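Local coordinates for succinyl-CoA:3-ketoacid coenzyme A transferase subunit B (Helicobacter pylori, PDB 3RRL), which is a subunit of the enzyme that transfers coenzyme A from succinyl-CoA to a 3-oxo acid, giving a 3-oxoacyl-CoA and succinate, at residues Met1-Ala4 and Ile5-Ala9. Numbering follows the deposited sequence.
Sequences MREA and IIKRA
Ile5 turns its side chain back along the first turn of the helix, with CG1 set beside its own backbone N (chi1 -61°). Ile5 CG1 thereby comes to 3.2 Å from Met1 O, and CD1 lies against the same oxygen. The backbone N of Ile5 makes a weak bond to Arg2 O. The better bond to that carbonyl comes from Ile6, whose N lies 2.8 Å from Arg2 O in an i to i+4 link, while Ile6 CD1 rests against Arg2 CB at 4.1 Å. Arg2 itself extends away to a salt bridge with Glu140. These are the opening turns of helix 2-10, which packs on one face of the large mixed sheet of the coenzyme A transferase fold: Ile5 and Ala9 touch Ile138 on strand 134-138, and Ile6 meets Leu28. On the exposed flank Lys7 repeats the backbone pattern, its N 3.0 Å from Glu3 O, and adds a salt bridge to Glu3, one turn earlier. Both chains are extended and run side by side in the same direction, Glu3 CG 4.0 Å from Lys7 CE. Lys7 NZ meets the anti lone pair of Glu3 OE2, the one away from the other oxygen, at 3.1 Å. Arg8 N bonds Ala4 O at 3.3 Å, and Gln187 adds a weak bond to that oxygen. Beyond the segments, Arg8 makes salt bridges through NH2 to Glu12 and through NE to Glu185.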
# COMPACT_ATOMS: atom_id res chain seq x y z
N MSE B 1 -16.07 -35.21 19.85
CA MSE B 1 -16.30 -34.73 18.49
C MSE B 1 -15.31 -33.62 18.13
O MSE B 1 -14.33 -33.85 17.41
CB MSE B 1 -17.73 -34.22 18.34
CG MSE B 1 -18.17 -33.90 16.92
SE MSE B 1 -19.07 -35.41 16.08
CE MSE B 1 -19.95 -34.50 14.60
N ARG B 2 -15.56 -32.42 18.63
CA ARG B 2 -14.66 -31.32 18.35
C ARG B 2 -13.30 -31.52 19.01
O ARG B 2 -12.26 -31.19 18.42
CB ARG B 2 -15.28 -29.99 18.77
CG ARG B 2 -16.51 -29.64 17.95
CD ARG B 2 -16.93 -28.21 18.17
NE ARG B 2 -18.15 -27.88 17.44
CZ ARG B 2 -18.73 -26.68 17.47
NH1 ARG B 2 -19.84 -26.47 16.77
NH2 ARG B 2 -18.21 -25.70 18.19
N GLU B 3 -13.29 -32.10 20.20
CA GLU B 3 -12.04 -32.30 20.92
C GLU B 3 -10.99 -33.00 20.05
O GLU B 3 -9.87 -32.50 19.91
CB GLU B 3 -12.28 -33.09 22.21
CG GLU B 3 -11.02 -33.29 23.03
CD GLU B 3 -11.28 -33.92 24.39
OE1 GLU B 3 -12.45 -34.23 24.70
OE2 GLU B 3 -10.30 -34.11 25.14
N ALA B 4 -11.34 -34.14 19.47
CA ALA B 4 -10.39 -34.88 18.65
C ALA B 4 -9.93 -34.06 17.44
O ALA B 4 -8.80 -34.19 16.98
CB ALA B 4 -10.99 -36.22 18.21
N ILE B 5 -10.82 -33.21 16.93
CA ILE B 5 -10.50 -32.36 15.80
C ILE B 5 -9.49 -31.29 16.21
O ILE B 5 -8.46 -31.10 15.55
CB ILE B 5 -11.76 -31.64 15.28
CG1 ILE B 5 -12.80 -32.65 14.81
CG2 ILE B 5 -11.40 -30.67 14.18
CD1 ILE B 5 -14.13 -32.02 14.38
N ILE B 6 -9.79 -30.60 17.30
CA ILE B 6 -9.00 -29.48 17.76
C ILE B 6 -7.59 -29.92 18.16
O ILE B 6 -6.60 -29.38 17.66
CB ILE B 6 -9.70 -28.78 18.94
CG1 ILE B 6 -10.90 -27.99 18.42
CG2 ILE B 6 -8.73 -27.86 19.68
CD1 ILE B 6 -11.92 -27.67 19.48
N LYS B 7 -7.52 -30.91 19.03
CA LYS B 7 -6.24 -31.46 19.46
C LYS B 7 -5.37 -31.99 18.31
O LYS B 7 -4.15 -31.88 18.36
CB LYS B 7 -6.44 -32.52 20.54
CG LYS B 7 -6.93 -31.90 21.85
CD LYS B 7 -6.92 -32.87 23.02
CE LYS B 7 -7.35 -32.15 24.29
NZ LYS B 7 -7.43 -33.06 25.47
N ARG B 8 -6.00 -32.54 17.27
CA ARG B 8 -5.23 -33.02 16.12
C ARG B 8 -4.76 -31.83 15.28
O ARG B 8 -3.63 -31.82 14.79
CB ARG B 8 -6.06 -34.00 15.27
CG ARG B 8 -5.36 -34.47 14.00
CD ARG B 8 -3.99 -35.10 14.30
NE ARG B 8 -3.27 -35.43 13.07
CZ ARG B 8 -2.57 -34.55 12.35
NH1 ARG B 8 -1.95 -34.93 11.25
NH2 ARG B 8 -2.48 -33.28 12.74
N ALA B 9 -5.62 -30.83 15.15
CA ALA B 9 -5.25 -29.60 14.46
C ALA B 9 -4.08 -28.90 15.14
O ALA B 9 -3.22 -28.33 14.47
CB ALA B 9 -6.45 -28.66 14.38